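Local coordinates for protein Alp7A (Bacillus subtilis, PDB 5EC0) that binds ADP and, as an actin-like protein of the bacterial cytoskeleton, probably assembles into filaments that segregate a plasmid, at residues H89-S94 / M128-L133; E142-M147 / C177-E182; V58-D63 / I96-F101; T28-I33 / R67-G72. All coordinates share one frame; numbering follows the deposited sequence. Where two conformers were deposited one is given.

In the fold
From the N terminus, residues 28-33 open contact 4 and 58-63 open contact 3 before 67-72 close the first loop, so the two contacts cross. Contact 3 closes at 96-101, after 89-94 have opened contact 1, and these two cross as well. Contact 1 closes at 128-133, and contact 2 follows in series between 142-147 and 177-182. Contact 4 pairs two neighbouring strands of the large mixed sheet, contact 3 sets a helix against that sheet, and contact 1 fastens the loop leading into the helix to the end of strand 119-129. Strand 166-179, the neighbour of strand 119-129, carries helix 140-149 in contact 2.

Contact 1. Residues H89-S94 / M128-L133; sequences HNKVES and MLPIWL
Leu133 and Leu129 provide the apolar floor on which the turn of residues 89-94 rests. Leu133 CD2 lies 3.5 Å from Lys91 N and also touches Asn90 OD1, while the aliphatic part of Lys91 is shared among three partners: its CB meets Leu129 CD2 at 3.8 Å, and its CG lies near both Pro130 CD and Leu133 CD2. Val92 CG2 adds a contact of 4.0 Å with Leu129 CD1, their side chains crossing nearly at right angles.

The Trp132 ring is met at its edge by His89 O, near the ring plane; within its own segment, Pro130 CG sits 3.4 Å above one face of that ring, toward the rim.

No hydrogen bond crosses between the segments. Inside the turn, Asn90 OD1 accepts from Val92 N at 3.0 Å, in the carbonyl plane, making an Asx turn, and Ser94 N donates to Asn90 O. Leading out of it, Ser94 OG caps the following helix at Ile96 N, and the bend of the Lys91 chain at chi2 (-76°) carries NZ away from residues 128-133 to Phe10 O. Van der Waals packing, partly of methyls on polar atoms, therefore joins the segments, while Asn90 shapes the turn and Lys91 bonds Phe10 beside Asn12 of the ADP site.

Contact 2. Residues E142-M147 / C177-E182; sequences EMQKRM and CRIESE
Gln144 and Met147 bring helix 140-149 onto Cys177 near the end of strand 166-179, a helix-on-sheet packing within the actin-like fold. The short axes, 7.7 Å apart at closest, make an angle of 139°, so the helix runs obliquely against the strand.

The tight part is centred on Cys177. Its SG, anti to the backbone N (chi1 -178°), is directed to Met147, where CG lies 3.6 Å from SG; Leu129 of the adjoining strand packs on both side chains. From the helix the extended Gln144 chain reaches over the strand, and NE2 donates to Cys177 O at 2.8 Å in a fairly straight bond. Cys177 O lies almost in the plane of the Gln144 amide, although NE2 approaches it tilted 26° from the carbonyl plane. The OE1 end of the amide rests against Ile179 CG1 at 3.8 Å. Cutting Gln144 back to an alanine is likely to leave Cys177 O without this donor and open a gap beside Ile179.

The solvent side is looser. Lys145, which leaves the backbone away from the strand, forms a salt bridge with Glu142 whose hydrogen bond is weak. Arg178 points away from the helix, and its NE bonds Gln126 OE1 on the neighbouring strand. Cys177 CB packs against the helix backbone, 3.1 Å from Gln144 O.

Contact 3. Residues V58-D63 / I96-F101; sequences VSTVID and IPYVTF
Val99 meets the strand of residues 58-63 through both its methyl groups. CG1 faces Val58 CG2 at 4.5 Å, while CG2 is shared by Thr60 CG2 at 4.4 Å and Ile62 CD1 at 4.5 Å. These three strand residues, two apart in sequence, point to the helix from one side of the strand, yet every approach is long, and the axes stay 10.0 Å apart. Phe69 of the neighbouring strand contributes to filling the interval, packing on both Ile62 and Val99.

The polar link is indirect. The Tyr98 ring reaches toward the strand because chi1 (173°) sets CG trans to the main-chain nitrogen, and a water lying in the ring plane at the hydroxyl edge sits 2.9 Å from Tyr98 OH. The same water donates to Thr60 OG1 and to Val61 O, each at 2.8 Å, and so ties the helix to two successive strand residues.

A second shell surrounds these groups. Thr60 OG1 also bonds to Gln156 O on the next strand, and His155 meets the Tyr98 ring edge-to-face. Separately, inside the helix, Ile96 O accepts from Thr100 OG1 at 2.7 Å and from Thr100 N, which arrive on opposite faces of its carbonyl plane. A helix laid obliquely over a mixed β sheet in this way is the layered arrangement of the actin-like ATPase fold.

Contact 4. Residues T28-I33 / R67-G72; sequences TNVVEI and RYFLVG
Val31 and Leu70 satisfy each other's backbone completely: Val31 N donates to Leu70 O at 2.8 Å, and Leu70 N returns the bond to Val31 O at 2.8 Å. On the side of Asn29, Asn29 O accepts from Gly72 N at 2.9 Å; at the other end Ile33 N gives its hydrogen to Tyr68 O at 2.9 Å. A water serves the outer groups there, donating to Ile33 O at 2.7 Å and accepting from Tyr68 N at 3.0 Å, so the water bridges the two strands at this end. Its other hydrogen goes to Glu32 OE1.

These are neighbouring antiparallel strands of the large sheet in the actin-like fold, with Val31 and Leu70 a hydrogen-bonded pair and Glu32 and Phe69 a non-hydrogen-bonded one. Backbone bonds from Arg67 to Thr60 and from Phe69 to Val58 extend the sheet beyond strand 65-71.

Arg67 grips the Glu32 carboxylate side-on: NE donates to OE1 at 2.7 Å and NH2 to OE2 at 2.7 Å, both on syn sides, with the two planes only 15° apart. The bend at chi3 (59°) brings the guanidinium round to its partner. A leucine in its place would probably strand the Glu32 charge with the water as its remaining donor here and let the carboxylate turn. On the same face of the sheet, Glu32 CB and Val30 CG1 pack obliquely against the Phe69 ring, whereas the other sheet face has Ile33 CG2 against Leu70 CD1.

Contact 1. Residues H89-S94 / M128-L133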
loop_
_atom_site.group_PDB
_atom_site.type_symbol
_atom_site.label_atom_id
_atom_site.label_comp_id
_atom_site.label_asym_id
_atom_site.label_seq_id
_atom_site.Cartn_x
_atom_site.Cartn_y
_atom_site.Cartn_z
ATOM N N HIS A 89 7.471 -7.011 9.254
ATOM C CA HIS A 89 8.891 -7.256 9.024
ATOM C C HIS A 89 9.659 -5.958 8.730
ATOM O O HIS A 89 9.103 -5.001 8.181
ATOM C CB HIS A 89 9.086 -8.263 7.882
ATOM C CG HIS A 89 8.488 -7.831 6.579
ATOM N ND1 HIS A 89 7.136 -7.890 6.324
ATOM C CD2 HIS A 89 9.062 -7.333 5.457
ATOM C CE1 HIS A 89 6.901 -7.449 5.100
ATOM N NE2 HIS A 89 8.052 -7.103 4.552
ATOM N N ASN A 90 10.932 -5.935 9.118
ATOM C CA ASN A 90 11.812 -4.812 8.822
ATOM C C ASN A 90 11.983 -4.698 7.308
ATOM O O ASN A 90 12.625 -5.541 6.677
ATOM C CB ASN A 90 13.163 -4.989 9.531
ATOM C CG ASN A 90 14.058 -3.764 9.412
ATOM O OD1 ASN A 90 14.082 -3.092 8.380
ATOM N ND2 ASN A 90 14.806 -3.473 10.473
ATOM N N LYS A 91 11.398 -3.654 6.730
ATOM C CA LYS A 91 11.305 -3.541 5.281
ATOM C C LYS A 91 12.675 -3.434 4.613
ATOM O O LYS A 91 12.827 -3.774 3.432
ATOM C CB LYS A 91 10.447 -2.329 4.904
ATOM C CG LYS A 91 9.031 -2.359 5.475
ATOM C CD LYS A 91 8.145 -3.335 4.712
ATOM C CE LYS A 91 6.692 -3.240 5.162
ATOM N NZ LYS A 91 5.879 -4.352 4.592
ATOM N N VAL A 92 13.669 -2.973 5.376
ATOM C CA VAL A 92 15.003 -2.734 4.836
ATOM C C VAL A 92 15.847 -4.004 4.806
ATOM O O VAL A 92 16.459 -4.320 3.791
ATOM C CB VAL A 92 15.753 -1.652 5.641
ATOM C CG1 VAL A 92 17.156 -1.448 5.086
ATOM C CG2 VAL A 92 14.982 -0.345 5.617
ATOM N N GLU A 93 15.869 -4.737 5.915
ATOM C CA GLU A 93 16.769 -5.882 6.037
ATOM C C GLU A 93 16.143 -7.214 5.597
ATOM O O GLU A 93 16.848 -8.197 5.382
ATOM C CB GLU A 93 17.271 -5.966 7.475
ATOM C CG GLU A 93 18.087 -4.738 7.869
ATOM C CD GLU A 93 18.380 -4.685 9.349
ATOM O OE1 GLU A 93 17.596 -5.280 10.118
ATOM O OE2 GLU A 93 19.393 -4.062 9.747
ATOM N N SER A 94 14.825 -7.234 5.446
ATOM C CA SER A 94 14.121 -8.405 4.946
ATOM C C SER A 94 14.175 -8.501 3.425
ATOM O O SER A 94 14.058 -7.496 2.731
ATOM C CB SER A 94 12.665 -8.384 5.391
ATOM O OG SER A 94 11.915 -9.321 4.650
ATOM N N MET A 128 8.812 3.708 -0.246
ATOM C CA MET A 128 8.692 4.487 0.984
ATOM C C MET A 128 8.818 3.563 2.189
ATOM O O MET A 128 8.814 2.344 2.033
ATOM C CB MET A 128 7.358 5.261 1.012
ATOM C CG MET A 128 6.193 4.472 0.448
ATOM S SD MET A 128 4.642 5.369 0.208
ATOM C CE MET A 128 3.730 4.145 -0.714
ATOM N N LEU A 129 8.947 4.142 3.381
ATOM C CA LEU A 129 9.028 3.363 4.624
ATOM C C LEU A 129 7.932 3.759 5.617
ATOM O O LEU A 129 7.591 4.935 5.728
ATOM C CB LEU A 129 10.391 3.541 5.292
ATOM C CG LEU A 129 11.574 2.806 4.665
ATOM C CD1 LEU A 129 12.806 3.056 5.506
ATOM C CD2 LEU A 129 11.264 1.320 4.563
ATOM N N PRO A 130 7.403 2.782 6.357
ATOM C CA PRO A 130 6.386 3.056 7.389
ATOM C C PRO A 130 6.955 3.831 8.582
ATOM O O PRO A 130 8.122 3.666 8.943
ATOM C CB PRO A 130 5.917 1.655 7.816
ATOM C CG PRO A 130 7.095 0.736 7.522
ATOM C CD PRO A 130 7.789 1.355 6.300
ATOM N N ILE A 131 6.120 4.666 9.190
ATOM C CA ILE A 131 6.550 5.503 10.299
ATOM C C ILE A 131 7.002 4.673 11.495
ATOM O O ILE A 131 7.947 5.053 12.199
ATOM C CB ILE A 131 5.428 6.502 10.695
ATOM C CG1 ILE A 131 5.232 7.505 9.559
ATOM C CG2 ILE A 131 5.757 7.257 11.997
ATOM C CD1 ILE A 131 4.016 8.373 9.714
ATOM N N TRP A 132 6.376 3.523 11.714
ATOM C CA TRP A 132 6.730 2.731 12.883
ATOM C C TRP A 132 8.171 2.237 12.740
ATOM O O TRP A 132 8.879 2.067 13.729
ATOM C CB TRP A 132 5.767 1.551 13.085
ATOM C CG TRP A 132 5.842 0.470 12.021
ATOM C CD1 TRP A 132 4.979 0.291 10.973
ATOM C CD2 TRP A 132 6.821 -0.583 11.918
ATOM N NE1 TRP A 132 5.356 -0.802 10.233
ATOM C CE2 TRP A 132 6.478 -1.349 10.782
ATOM C CE3 TRP A 132 7.942 -0.944 12.676
ATOM C CZ2 TRP A 132 7.230 -2.461 10.383
ATOM C CZ3 TRP A 132 8.693 -2.046 12.270
ATOM C CH2 TRP A 132 8.329 -2.792 11.135
ATOM N N LEU A 133 8.604 2.005 11.506
ATOM C CA LEU A 133 9.988 1.612 11.275
ATOM C C LEU A 133 10.956 2.813 11.368
ATOM O O LEU A 133 12.001 2.709 11.979
ATOM C CB LEU A 133 10.114 0.917 9.919
ATOM C CG LEU A 133 11.476 0.302 9.620
ATOM C CD1 LEU A 133 11.988 -0.496 10.824
ATOM C CD2 LEU A 133 11.372 -0.593 8.425
#

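Contact 2. Residues E142-M147 / C177-E182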
loop_
_atom_site.group_PDB
_atom_site.type_symbol
_atom_site.label_atom_id
_atom_site.label_comp_id
_atom_site.label_asym_id
_atom_site.label_seq_id
_atom_site.Cartn_x
_atom_site.Cartn_y
_atom_site.Cartn_z
ATOM N N GLU A 142 18.643 8.509 6.773
ATOM C CA GLU A 142 19.637 7.453 6.579
ATOM C C GLU A 142 18.971 6.094 6.357
ATOM O O GLU A 142 19.447 5.292 5.545
ATOM C CB GLU A 142 20.598 7.387 7.766
ATOM C CG GLU A 142 21.362 8.677 7.970
ATOM C CD GLU A 142 22.054 9.118 6.702
ATOM O OE1 GLU A 142 22.848 8.328 6.150
ATOM O OE2 GLU A 142 21.779 10.247 6.238
ATOM N N MET A 143 17.879 5.825 7.061
ATOM C CA MET A 143 17.130 4.596 6.817
ATOM C C MET A 143 16.516 4.648 5.417
ATOM O O MET A 143 16.545 3.660 4.680
ATOM C CB MET A 143 16.037 4.373 7.873
ATOM C CG MET A 143 15.503 2.920 7.886
ATOM S SD MET A 143 14.274 2.520 9.158
ATOM C CE MET A 143 15.225 2.694 10.676
ATOM N N GLN A 144 15.975 5.804 5.042
ATOM C CA GLN A 144 15.373 5.945 3.706
ATOM C C GLN A 144 16.438 5.751 2.608
ATOM O O GLN A 144 16.166 5.146 1.573
ATOM C CB GLN A 144 14.692 7.312 3.539
ATOM C CG GLN A 144 13.582 7.642 4.540
ATOM C CD GLN A 144 13.137 9.116 4.473
ATOM O OE1 GLN A 144 13.243 9.849 5.454
ATOM N NE2 GLN A 144 12.638 9.547 3.309
ATOM N N LYS A 145 17.647 6.269 2.841
ATOM C CA LYS A 145 18.766 6.056 1.920
ATOM C C LYS A 145 19.154 4.567 1.781
ATOM O O LYS A 145 19.401 4.089 0.678
ATOM C CB LYS A 145 20.000 6.872 2.357
ATOM C CG LYS A 145 19.968 8.341 1.927
ATOM C CD LYS A 145 21.337 8.987 2.057
ATOM C CE LYS A 145 21.324 10.173 3.014
ATOM N NZ LYS A 145 22.695 10.748 3.223
ATOM N N ARG A 146 19.221 3.843 2.894
ATOM C CA ARG A 146 19.517 2.418 2.822
ATOM C C ARG A 146 18.391 1.674 2.093
ATOM O O ARG A 146 18.645 0.745 1.322
ATOM C CB ARG A 146 19.754 1.828 4.221
ATOM C CG ARG A 146 21.062 2.302 4.883
ATOM C CD ARG A 146 21.411 1.522 6.162
ATOM N NE ARG A 146 20.566 1.910 7.291
ATOM C CZ ARG A 146 20.836 2.917 8.121
ATOM N NH1 ARG A 146 21.935 3.652 7.957
ATOM N NH2 ARG A 146 20.000 3.191 9.110
ATOM N N MET A 147 17.148 2.084 2.316
ATOM C CA MET A 147 16.032 1.418 1.628
ATOM C C MET A 147 16.161 1.593 0.116
ATOM O O MET A 147 16.056 0.621 -0.642
ATOM C CB MET A 147 14.683 1.951 2.102
ATOM C CG MET A 147 13.478 1.230 1.475
ATOM S SD MET A 147 13.476 -0.556 1.788
ATOM C CE MET A 147 11.792 -0.957 1.267
ATOM N N CYS A 177 13.492 6.877 -1.569
ATOM C CA CYS A 177 12.567 6.329 -0.581
ATOM C C CYS A 177 11.946 7.469 0.231
ATOM O O CYS A 177 12.671 8.248 0.843
ATOM C CB CYS A 177 13.279 5.353 0.338
ATOM S SG CYS A 177 12.176 4.618 1.536
ATOM N N ARG A 178 10.614 7.568 0.205
ATOM C CA ARG A 178 9.881 8.618 0.903
ATOM C C ARG A 178 9.327 8.099 2.233
ATOM O O ARG A 178 9.646 6.995 2.649
ATOM C CB ARG A 178 8.734 9.144 0.030
ATOM C CG ARG A 178 9.144 9.533 -1.374
ATOM C CD ARG A 178 10.299 10.564 -1.424
ATOM N NE ARG A 178 10.613 10.822 -2.825
ATOM C CZ ARG A 178 11.240 11.894 -3.292
ATOM N NH1 ARG A 178 11.656 12.839 -2.466
ATOM N NH2 ARG A 178 11.450 12.014 -4.595
ATOM N N ILE A 179 8.505 8.902 2.896
ATOM C CA ILE A 179 7.895 8.505 4.163
ATOM C C ILE A 179 6.425 8.201 3.953
ATOM O O ILE A 179 5.663 9.100 3.552
ATOM C CB ILE A 179 8.020 9.616 5.254
ATOM C CG1 ILE A 179 9.476 10.030 5.436
ATOM C CG2 ILE A 179 7.437 9.134 6.593
ATOM C CD1 ILE A 179 9.639 11.390 6.122
ATOM N N GLU A 180 6.033 6.953 4.209
ATOM C CA GLU A 180 4.613 6.566 4.187
ATOM C C GLU A 180 3.746 7.525 5.008
ATOM O O GLU A 180 4.210 8.086 6.006
ATOM C CB GLU A 180 4.414 5.143 4.727
ATOM C CG GLU A 180 4.404 4.069 3.673
ATOM C CD GLU A 180 4.169 2.678 4.247
ATOM O OE1 GLU A 180 3.198 2.489 5.007
ATOM O OE2 GLU A 180 4.971 1.776 3.936
ATOM N N SER A 181 2.498 7.695 4.567
ATOM C CA SER A 181 1.487 8.540 5.217
ATOM C C SER A 181 1.749 10.028 4.988
ATOM O O SER A 181 0.853 10.765 4.567
ATOM C CB SER A 181 1.402 8.234 6.720
ATOM O OG SER A 181 1.423 6.836 6.943
ATOM N N GLU A 182 2.967 10.476 5.274
ATOM C CA GLU A 182 3.330 11.859 4.991
ATOM C C GLU A 182 3.318 12.108 3.494
ATOM O O GLU A 182 2.770 13.121 3.058
ATOM C CB GLU A 182 4.702 12.212 5.586
ATOM C CG GLU A 182 5.153 13.665 5.372
ATOM C CD GLU A 182 5.859 13.885 4.039
ATOM O OE1 GLU A 182 6.356 12.903 3.450
ATOM O OE2 GLU A 182 5.918 15.041 3.570
#

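Contact 3. Residues V58-D63 / I96-F101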
loop_
_atom_site.group_PDB
_atom_site.type_symbol
_atom_site.label_atom_id
_atom_site.label_comp_id
_atom_site.label_asym_id
_atom_site.label_seq_id
_atom_site.Cartn_x
_atom_site.Cartn_y
_atom_site.Cartn_z
ATOM N N VAL A 58 9.804 -17.765 -8.867
ATOM C CA VAL A 58 11.026 -17.142 -9.330
ATOM C C VAL A 58 12.222 -17.619 -8.531
ATOM O O VAL A 58 12.073 -18.176 -7.452
ATOM C CB VAL A 58 10.957 -15.610 -9.225
ATOM C CG1 VAL A 58 9.812 -15.055 -10.072
ATOM C CG2 VAL A 58 10.821 -15.186 -7.758
ATOM N N SER A 59 13.415 -17.391 -9.063
ATOM C CA SER A 59 14.625 -17.590 -8.287
ATOM C C SER A 59 15.494 -16.359 -8.430
ATOM O O SER A 59 15.438 -15.663 -9.444
ATOM C CB SER A 59 15.387 -18.829 -8.740
ATOM O OG SER A 59 16.069 -18.576 -9.954
ATOM N N THR A 60 16.295 -16.083 -7.411
ATOM C CA THR A 60 17.237 -14.996 -7.502
ATOM C C THR A 60 18.441 -15.348 -6.636
ATOM O O THR A 60 18.353 -16.216 -5.764
ATOM C CB THR A 60 16.598 -13.657 -7.073
ATOM O OG1 THR A 60 17.467 -12.578 -7.425
ATOM C CG2 THR A 60 16.353 -13.631 -5.581
ATOM N N VAL A 61 19.571 -14.704 -6.898
ATOM C CA VAL A 61 20.786 -15.010 -6.155
ATOM C C VAL A 61 20.982 -14.029 -5.012
ATOM O O VAL A 61 21.086 -12.829 -5.218
ATOM C CB VAL A 61 22.022 -14.996 -7.060
ATOM C CG1 VAL A 61 23.291 -14.937 -6.219
ATOM C CG2 VAL A 61 22.014 -16.219 -7.985
ATOM N N ILE A 62 21.021 -14.558 -3.798
ATOM C CA ILE A 62 21.182 -13.737 -2.616
ATOM C C ILE A 62 22.380 -14.226 -1.833
ATOM O O ILE A 62 22.383 -15.361 -1.367
ATOM C CB ILE A 62 19.936 -13.780 -1.730
ATOM C CG1 ILE A 62 18.745 -13.186 -2.478
ATOM C CG2 ILE A 62 20.189 -13.031 -0.437
ATOM C CD1 ILE A 62 17.408 -13.584 -1.901
ATOM N N ASP A 63 23.393 -13.371 -1.704
ATOM C CA ASP A 63 24.652 -13.733 -1.047
ATOM C C ASP A 63 25.255 -14.971 -1.695
ATOM O O ASP A 63 25.665 -15.917 -1.011
ATOM C CB ASP A 63 24.443 -13.953 0.455
ATOM C CG ASP A 63 23.855 -12.727 1.147
ATOM O OD1 ASP A 63 24.072 -11.599 0.653
ATOM O OD2 ASP A 63 23.161 -12.889 2.172
ATOM N N ILE A 96 11.978 -10.065 1.622
ATOM C CA ILE A 96 10.619 -10.145 1.089
ATOM C C ILE A 96 10.214 -8.978 0.151
ATOM O O ILE A 96 9.701 -9.237 -0.942
ATOM C CB ILE A 96 9.591 -10.276 2.242
ATOM C CG1 ILE A 96 9.715 -11.654 2.889
ATOM C CG2 ILE A 96 8.152 -10.044 1.750
ATOM C CD1 ILE A 96 8.800 -11.837 4.089
ATOM N N PRO A 97 10.436 -7.708 0.553
ATOM C CA PRO A 97 10.098 -6.649 -0.413
ATOM C C PRO A 97 10.917 -6.730 -1.697
ATOM O O PRO A 97 10.394 -6.539 -2.802
ATOM C CB PRO A 97 10.434 -5.345 0.340
ATOM C CG PRO A 97 10.476 -5.715 1.768
ATOM C CD PRO A 97 10.922 -7.150 1.831
ATOM N N TYR A 98 12.205 -7.002 -1.541
ATOM C CA TYR A 98 13.107 -7.096 -2.677
ATOM C C TYR A 98 12.669 -8.206 -3.658
ATOM O O TYR A 98 12.619 -7.990 -4.876
ATOM C CB TYR A 98 14.528 -7.339 -2.173
ATOM C CG TYR A 98 15.539 -7.624 -3.254
ATOM C CD1 TYR A 98 15.985 -6.615 -4.103
ATOM C CD2 TYR A 98 16.080 -8.899 -3.402
ATOM C CE1 TYR A 98 16.910 -6.873 -5.093
ATOM C CE2 TYR A 98 17.018 -9.164 -4.386
ATOM C CZ TYR A 98 17.425 -8.146 -5.228
ATOM O OH TYR A 98 18.355 -8.409 -6.206
ATOM N N VAL A 99 12.345 -9.383 -3.128
ATOM C CA VAL A 99 11.892 -10.493 -3.972
ATOM C C VAL A 99 10.548 -10.154 -4.635
ATOM O O VAL A 99 10.347 -10.403 -5.823
ATOM C CB VAL A 99 11.791 -11.793 -3.156
ATOM C CG1 VAL A 99 11.017 -12.886 -3.913
ATOM C CG2 VAL A 99 13.202 -12.275 -2.781
ATOM N N THR A 100 9.629 -9.552 -3.886
ATOM C CA THR A 100 8.361 -9.163 -4.490
ATOM C C THR A 100 8.569 -8.176 -5.653
ATOM O O THR A 100 7.971 -8.331 -6.719
ATOM C CB THR A 100 7.417 -8.555 -3.454
ATOM O OG1 THR A 100 7.379 -9.404 -2.302
ATOM C CG2 THR A 100 6.011 -8.449 -4.021
ATOM N N PHE A 101 9.444 -7.190 -5.461
ATOM C CA PHE A 101 9.752 -6.224 -6.513
ATOM C C PHE A 101 10.247 -6.907 -7.799
ATOM O O PHE A 101 9.826 -6.549 -8.902
ATOM C CB PHE A 101 10.786 -5.210 -5.994
ATOM C CG PHE A 101 11.701 -4.663 -7.048
ATOM C CD1 PHE A 101 11.273 -3.673 -7.922
ATOM C CD2 PHE A 101 13.026 -5.110 -7.137
ATOM C CE1 PHE A 101 12.142 -3.144 -8.890
ATOM C CE2 PHE A 101 13.905 -4.585 -8.095
ATOM C CZ PHE A 101 13.464 -3.610 -8.972
HETATM O O HOH W 1 19.617 -10.950 -6.625
#

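Contact 4. Residues T28-I33 / R67-G72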
loop_
_atom_site.group_PDB
_atom_site.type_symbol
_atom_site.label_atom_id
_atom_site.label_comp_id
_atom_site.label_asym_id
_atom_site.label_seq_id
_atom_site.Cartn_x
_atom_site.Cartn_y
_atom_site.Cartn_z
ATOM N N THR A 28 0.883 -9.965 -0.407
ATOM C CA THR A 28 2.224 -9.708 0.137
ATOM C C THR A 28 3.053 -10.977 0.385
ATOM O O THR A 28 4.279 -10.924 0.451
ATOM C CB THR A 28 2.112 -8.888 1.456
ATOM O OG1 THR A 28 1.514 -7.619 1.171
ATOM C CG2 THR A 28 3.470 -8.635 2.089
ATOM N N ASN A 29 2.384 -12.116 0.497
ATOM C CA ASN A 29 3.048 -13.389 0.787
ATOM C C ASN A 29 4.222 -13.754 -0.103
ATOM O O ASN A 29 4.127 -13.711 -1.329
ATOM C CB ASN A 29 2.034 -14.524 0.715
ATOM C CG ASN A 29 0.821 -14.255 1.559
ATOM O OD1 ASN A 29 -0.223 -13.851 1.049
ATOM N ND2 ASN A 29 0.955 -14.452 2.865
ATOM N N VAL A 30 5.327 -14.114 0.543
ATOM C CA VAL A 30 6.491 -14.694 -0.116
ATOM C C VAL A 30 6.889 -15.948 0.650
ATOM O O VAL A 30 7.206 -15.874 1.839
ATOM C CB VAL A 30 7.685 -13.734 -0.160
ATOM C CG1 VAL A 30 8.949 -14.477 -0.625
ATOM C CG2 VAL A 30 7.394 -12.539 -1.052
ATOM N N VAL A 31 6.859 -17.098 -0.016
ATOM C CA VAL A 31 7.247 -18.339 0.633
ATOM C C VAL A 31 8.499 -18.910 -0.019
ATOM O O VAL A 31 8.527 -19.150 -1.223
ATOM C CB VAL A 31 6.106 -19.375 0.589
ATOM C CG1 VAL A 31 6.593 -20.734 1.042
ATOM C CG2 VAL A 31 4.952 -18.915 1.465
ATOM N N GLU A 32 9.544 -19.108 0.778
ATOM C CA GLU A 32 10.770 -19.678 0.250
ATOM C C GLU A 32 10.708 -21.187 0.259
ATOM O O GLU A 32 10.396 -21.815 1.278
ATOM C CB GLU A 32 11.989 -19.207 1.039
ATOM C CG GLU A 32 13.266 -19.935 0.625
ATOM C CD GLU A 32 14.538 -19.272 1.135
ATOM O OE1 GLU A 32 15.614 -19.553 0.572
ATOM O OE2 GLU A 32 14.470 -18.479 2.098
ATOM N N ILE A 33 11.006 -21.773 -0.891
ATOM C CA ILE A 33 10.992 -23.218 -1.038
ATOM C C ILE A 33 12.350 -23.676 -1.564
ATOM O O ILE A 33 13.185 -22.852 -1.914
ATOM C CB ILE A 33 9.871 -23.656 -1.989
ATOM C CG1 ILE A 33 10.145 -23.113 -3.397
ATOM C CG2 ILE A 33 8.524 -23.132 -1.485
ATOM C CD1 ILE A 33 9.085 -23.461 -4.425
ATOM N N ARG A 67 18.212 -18.818 -4.598
ATOM C CA ARG A 67 17.077 -19.223 -3.769
ATOM C C ARG A 67 15.724 -19.088 -4.489
ATOM O O ARG A 67 15.543 -18.240 -5.372
ATOM C CB ARG A 67 17.097 -18.427 -2.463
ATOM C CG ARG A 67 18.286 -18.816 -1.568
ATOM C CD ARG A 67 18.591 -17.760 -0.513
ATOM N NE ARG A 67 17.449 -17.533 0.363
ATOM C CZ ARG A 67 17.410 -16.605 1.310
ATOM N NH1 ARG A 67 18.451 -15.803 1.495
ATOM N NH2 ARG A 67 16.328 -16.470 2.065
ATOM N N TYR A 68 14.788 -19.953 -4.105
ATOM C CA TYR A 68 13.539 -20.156 -4.841
ATOM C C TYR A 68 12.327 -19.661 -4.030
ATOM O O TYR A 68 12.160 -20.026 -2.865
ATOM C CB TYR A 68 13.396 -21.650 -5.213
ATOM C CG TYR A 68 14.553 -22.166 -6.054
ATOM C CD1 TYR A 68 15.749 -22.571 -5.469
ATOM C CD2 TYR A 68 14.460 -22.217 -7.442
ATOM C CE1 TYR A 68 16.818 -23.020 -6.245
ATOM C CE2 TYR A 68 15.511 -22.673 -8.222
ATOM C CZ TYR A 68 16.687 -23.069 -7.623
ATOM O OH TYR A 68 17.733 -23.512 -8.409
ATOM N N PHE A 69 11.494 -18.828 -4.643
ATOM C CA PHE A 69 10.388 -18.190 -3.928
ATOM C C PHE A 69 9.058 -18.284 -4.653
ATOM O O PHE A 69 8.978 -18.038 -5.855
ATOM C CB PHE A 69 10.673 -16.694 -3.671
ATOM C CG PHE A 69 11.958 -16.430 -2.944
ATOM C CD1 PHE A 69 13.148 -16.261 -3.647
ATOM C CD2 PHE A 69 11.981 -16.349 -1.562
ATOM C CE1 PHE A 69 14.345 -16.030 -2.980
ATOM C CE2 PHE A 69 13.173 -16.118 -0.885
ATOM C CZ PHE A 69 14.357 -15.960 -1.595
ATOM N N LEU A 70 8.018 -18.613 -3.895
ATOM C CA LEU A 70 6.641 -18.402 -4.312
ATOM C C LEU A 70 6.244 -16.992 -3.909
ATOM O O LEU A 70 6.469 -16.587 -2.771
ATOM C CB LEU A 70 5.699 -19.431 -3.665
ATOM C CG LEU A 70 6.007 -20.907 -3.939
ATOM C CD1 LEU A 70 5.204 -21.864 -3.031
ATOM C CD2 LEU A 70 5.752 -21.219 -5.407
ATOM N N VAL A 71 5.649 -16.249 -4.839
ATOM C CA VAL A 71 5.296 -14.853 -4.618
ATOM C C VAL A 71 3.826 -14.576 -4.907
ATOM O O VAL A 71 3.290 -15.023 -5.919
ATOM C CB VAL A 71 6.123 -13.915 -5.511
ATOM C CG1 VAL A 71 5.748 -12.466 -5.241
ATOM C CG2 VAL A 71 7.632 -14.183 -5.360
ATOM N N GLY A 72 3.182 -13.810 -4.036
ATOM C CA GLY A 72 1.813 -13.403 -4.281
ATOM C C GLY A 72 0.829 -14.536 -4.070
ATOM O O GLY A 72 0.989 -15.357 -3.156
HETATM O O HOH W 2 15.380 -21.400 -1.536
#